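Local coordinates for protein 3-methylaspartate ammonia-lyase (Citrobacter amalonaticus, PDB 1KKO) that probably catalyses the reversible magnesium-dependent anti elimination of ammonia from L-threo-3-methylaspartate to give mesaconate, working as a homodimer of the enolase superfamily, at residues Val130-Gly133 against Leu134-Leu138; Thr364-Ser367 against Ala368-Val372. All coordinates share one frame; numbering follows the deposited sequence.

Contact 1 (Val130-Gly133 against Leu134-Leu138)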
loop_
_atom_site.group_PDB
_atom_site.type_symbol
_atom_site.label_atom_id
_atom_site.label_comp_id
_atom_site.label_asym_id
_atom_site.label_seq_id
_atom_site.Cartn_x
_atom_site.Cartn_y
_atom_site.Cartn_z
ATOM N N VAL A 130 -6.879 16.704 -10.906
ATOM C CA VAL A 130 -7.720 17.529 -10.045
ATOM C C VAL A 130 -9.178 17.075 -10.168
ATOM O O VAL A 130 -9.873 16.901 -9.179
ATOM C CB VAL A 130 -7.568 19.014 -10.383
ATOM C CG1 VAL A 130 -8.601 19.856 -9.611
ATOM C CG2 VAL A 130 -6.160 19.459 -10.086
ATOM N N ARG A 131 -9.646 16.878 -11.392
ATOM C CA ARG A 131 -10.994 16.400 -11.585
ATOM C C ARG A 131 -11.155 15.016 -10.945
ATOM O O ARG A 131 -12.184 14.711 -10.352
ATOM C CB ARG A 131 -11.309 16.354 -13.067
ATOM C CG ARG A 131 -11.368 17.741 -13.679
ATOM C CD ARG A 131 -11.721 17.701 -15.125
ATOM N NE ARG A 131 -10.650 17.562 -16.088
ATOM C CZ ARG A 131 -10.767 16.874 -17.235
ATOM N NH1 ARG A 131 -11.863 16.154 -17.530
ATOM N NH2 ARG A 131 -9.760 16.872 -18.066
ATOM N N TYR A 132 -10.120 14.184 -11.051
ATOM C CA TYR A 132 -10.141 12.859 -10.445
ATOM C C TYR A 132 -10.328 12.966 -8.928
ATOM O O TYR A 132 -11.234 12.355 -8.361
ATOM C CB TYR A 132 -8.833 12.154 -10.775
ATOM C CG TYR A 132 -8.728 10.681 -10.483
ATOM C CD1 TYR A 132 -9.713 9.789 -10.873
ATOM C CD2 TYR A 132 -7.586 10.167 -9.857
ATOM C CE1 TYR A 132 -9.579 8.434 -10.632
ATOM C CE2 TYR A 132 -7.432 8.812 -9.634
ATOM C CZ TYR A 132 -8.437 7.940 -10.028
ATOM O OH TYR A 132 -8.329 6.581 -9.832
ATOM N N GLY A 133 -9.482 13.751 -8.270
ATOM C CA GLY A 133 -9.565 13.877 -6.826
ATOM C C GLY A 133 -10.820 14.570 -6.328
ATOM O O GLY A 133 -11.422 14.145 -5.353
ATOM N N LEU A 134 -11.197 15.672 -6.967
ATOM C CA LEU A 134 -12.409 16.367 -6.571
ATOM C C LEU A 134 -13.614 15.457 -6.682
ATOM O O LEU A 134 -14.454 15.403 -5.795
ATOM C CB LEU A 134 -12.648 17.605 -7.428
ATOM C CG LEU A 134 -11.671 18.762 -7.269
ATOM C CD1 LEU A 134 -12.045 19.860 -8.245
ATOM C CD2 LEU A 134 -11.663 19.304 -5.845
ATOM N N SER A 135 -13.705 14.733 -7.786
ATOM C CA SER A 135 -14.867 13.886 -8.014
ATOM C C SER A 135 -14.934 12.727 -7.009
ATOM O O SER A 135 -16.014 12.330 -6.568
ATOM C CB SER A 135 -14.890 13.389 -9.450
ATOM O OG SER A 135 -13.847 12.479 -9.697
ATOM N N GLN A 136 -13.778 12.189 -6.613
ATOM C CA GLN A 136 -13.766 11.163 -5.574
ATOM C C GLN A 136 -14.352 11.725 -4.283
ATOM O O GLN A 136 -15.192 11.115 -3.663
ATOM C CB GLN A 136 -12.356 10.687 -5.260
ATOM C CG GLN A 136 -11.660 9.870 -6.328
ATOM C CD GLN A 136 -10.184 9.851 -6.052
ATOM O OE1 GLN A 136 -9.774 9.700 -4.897
ATOM N NE2 GLN A 136 -9.377 10.036 -7.084
ATOM N N ALA A 137 -13.879 12.898 -3.891
ATOM C CA ALA A 137 -14.344 13.502 -2.654
ATOM C C ALA A 137 -15.832 13.866 -2.725
ATOM O O ALA A 137 -16.543 13.730 -1.742
ATOM C CB ALA A 137 -13.519 14.712 -2.308
ATOM N N LEU A 138 -16.295 14.323 -3.886
ATOM C CA LEU A 138 -17.700 14.685 -4.045
ATOM C C LEU A 138 -18.605 13.463 -3.986
ATOM O O LEU A 138 -19.716 13.551 -3.458
ATOM C CB LEU A 138 -17.916 15.466 -5.340
ATOM C CG LEU A 138 -17.315 16.867 -5.273
ATOM C CD1 LEU A 138 -17.117 17.405 -6.667
ATOM C CD2 LEU A 138 -18.181 17.803 -4.433
#
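With CG trans to its own N (chi1 -169°), Tyr132 sends its ring outward from the helix, and Gln136, one turn on, carries CG next to its backbone N (chi1 -70°) and runs extended, which places its amide above that ring. NE2 stands 3.3 Å above the ring plane of Tyr132, over the centre, and the amide and ring planes are 76° apart, so the nitrogen meets the pi face and the amide does not stack flat on it. The two polar ends are held by other residues: Gln136 OE1 accepts from the backbone N of Asp68, and Tyr132 OH is hydrogen-bonded to Glu363 and Thr332. Ser135 OG faces two neighbouring carbonyl oxygens of the preceding turn, 2.9 Å from Arg131 O and 2.9 Å from Tyr132 O, while it also bonds to Ile338 N. Another side of the helix is apolar: Val130 and Leu134 run side by side, CG1 of Val130 being 3.7 Å from CD1 of Leu134, and both pack on helix 86-101. Backbone bonds one turn apart bind the segments, as from Leu134 N to Val130 O at 2.9 Å. Here is the i to i+4 pairing of an alpha helix, helix 128-146 of the enolase-type N-terminal region, whose tyrosine side borders the active site.

Contact 2 (Thr364-Ser367 against Ala368-Val372)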
loop_
_atom_site.group_PDB
_atom_site.type_symbol
_atom_site.label_atom_id
_atom_site.label_comp_id
_atom_site.label_asym_id
_atom_site.label_seq_id
_atom_site.Cartn_x
_atom_site.Cartn_y
_atom_site.Cartn_z
ATOM N N THR A 364 -3.250 6.430 -5.221
ATOM C CA THR A 364 -3.239 6.354 -3.758
ATOM C C THR A 364 -4.196 5.323 -3.208
ATOM O O THR A 364 -4.983 4.724 -3.917
ATOM C CB THR A 364 -3.600 7.700 -3.109
ATOM O OG1 THR A 364 -5.012 7.943 -3.264
ATOM C CG2 THR A 364 -2.881 8.860 -3.756
ATOM N N GLU A 365 -4.126 5.135 -1.898
ATOM C CA GLU A 365 -5.025 4.223 -1.221
ATOM C C GLU A 365 -6.462 4.718 -1.315
ATOM O O GLU A 365 -7.386 3.925 -1.462
ATOM C CB GLU A 365 -4.573 3.969 0.224
ATOM C CG GLU A 365 -5.109 4.876 1.329
ATOM C CD GLU A 365 -4.573 6.297 1.358
ATOM O OE1 GLU A 365 -4.000 6.783 0.362
ATOM O OE2 GLU A 365 -4.765 6.946 2.409
ATOM N N ILE A 366 -6.653 6.030 -1.242
ATOM C CA ILE A 366 -7.994 6.598 -1.321
ATOM C C ILE A 366 -8.542 6.508 -2.732
ATOM O O ILE A 366 -9.702 6.165 -2.922
ATOM C CB ILE A 366 -8.003 8.061 -0.838
ATOM C CG1 ILE A 366 -7.744 8.106 0.665
ATOM C CG2 ILE A 366 -9.317 8.740 -1.209
ATOM C CD1 ILE A 366 -7.662 9.476 1.252
ATOM N N SER A 367 -7.735 6.812 -3.736
ATOM C CA SER A 367 -8.245 6.756 -5.103
ATOM C C SER A 367 -8.578 5.316 -5.458
ATOM O O SER A 367 -9.612 5.041 -6.068
ATOM C CB SER A 367 -7.283 7.411 -6.092
ATOM O OG SER A 367 -6.066 6.693 -6.231
ATOM N N ALA A 368 -7.728 4.374 -5.061
ATOM C CA ALA A 368 -7.990 2.969 -5.333
ATOM C C ALA A 368 -9.250 2.498 -4.616
ATOM O O ALA A 368 -10.078 1.803 -5.208
ATOM C CB ALA A 368 -6.814 2.105 -4.925
ATOM N N ARG A 369 -9.401 2.860 -3.349
ATOM C CA ARG A 369 -10.562 2.449 -2.583
ATOM C C ARG A 369 -11.832 2.994 -3.238
ATOM O O ARG A 369 -12.854 2.308 -3.321
ATOM C CB ARG A 369 -10.415 2.944 -1.145
ATOM C CG ARG A 369 -11.447 2.438 -0.201
ATOM C CD ARG A 369 -11.161 2.832 1.210
ATOM N NE ARG A 369 -11.282 4.268 1.426
ATOM C CZ ARG A 369 -10.355 5.048 1.964
ATOM N NH1 ARG A 369 -9.162 4.573 2.314
ATOM N NH2 ARG A 369 -10.620 6.324 2.127
ATOM N N THR A 370 -11.784 4.247 -3.665
ATOM C CA THR A 370 -12.933 4.853 -4.316
ATOM C C THR A 370 -13.264 4.132 -5.615
ATOM O O THR A 370 -14.432 3.906 -5.937
ATOM C CB THR A 370 -12.680 6.329 -4.567
ATOM O OG1 THR A 370 -12.400 6.988 -3.323
ATOM C CG2 THR A 370 -13.914 7.024 -5.130
ATOM N N CYS A 371 -12.236 3.778 -6.376
ATOM C CA CYS A 371 -12.430 3.025 -7.604
ATOM C C CYS A 371 -13.128 1.687 -7.369
ATOM O O CYS A 371 -13.860 1.212 -8.246
ATOM C CB CYS A 371 -11.106 2.799 -8.328
ATOM S SG CYS A 371 -10.489 4.275 -9.204
ATOM N N VAL A 372 -12.893 1.053 -6.224
ATOM C CA VAL A 372 -13.591 -0.185 -5.927
ATOM C C VAL A 372 -15.108 0.016 -5.949
ATOM O O VAL A 372 -15.861 -0.821 -6.462
ATOM C CB VAL A 372 -13.150 -0.766 -4.566
ATOM C CG1 VAL A 372 -14.054 -1.914 -4.133
ATOM C CG2 VAL A 372 -11.715 -1.242 -4.654
HETATM O O HOH W 1 -7.219 6.201 3.646
HETATM O O HOH W 2 -7.597 2.409 1.103
#
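A capping box starts helix 365-378, the helix between strands 354-357 and 382-384 in a beta-alpha-beta unit of the TIM barrel. Thr364 OG1 accepts from Ser367 N at 3.0 Å (N-H...O 170°), and Ser367 OG returns the bond from Thr364 N at 3.0 Å, both nearly straight. The box has second partners, Asp68 at Thr364 OG1 and Glu363 at Ser367 OG. In the first turn, the N-H of Ala368 reaches Thr364 O, and that of Arg369 reaches Glu365 O. Ile366 O is gripped twice: Thr370 N (2.9 Å) and Thr370 OG1 (2.8 Å) approach it from opposite faces of its carbonyl plane. Chi1 of -58° sets OG1 beside the backbone N of Thr370, where hydroxyl and N-H can both reach that oxygen. This hydroxyl bond back to the carbonyl one turn earlier is a familiar feature of helical threonine. Glu365 and Arg369 point the same way, their carboxylate and guanidinium planes 86° apart, and water joins them: one molecule donates to Glu365 OE2 and accepts from Arg369 NH1 at 2.9 Å, lying in plane at the guanidinium edge; another connects NH1 to Glu365 O. Ile366 CG1 comes within 3.7 Å of Arg369 NH2. Glu365 OE2 also forms a salt bridge with Arg404 of the second subunit, which places this end of the helix at the dimer interface.

Overall arrangement
Contact 1 lies in the enolase-type N-terminal part and contact 2 in the TIM barrel, yet their centres are only 11 Å apart and their side chains pack together. Tyr132 OH approaches Cys371 SG at 3.2 Å, its CE2 lies 3.8 Å from Ser367 CB, and Gln136 CG is 3.8 Å from Thr370 CG2, so helix 128-146 is laid against helix 365-378 of the barrel. Glu363 joins them too, bonding both Tyr132 OH and Ser367 OG. This junction adjoins the substrate site: the side chain of Tyr132 is about 6 Å from that of Thr360 and about 8 Å from that of the proton acceptor Lys331, and that of Ser367 about 7 Å from that of Thr360.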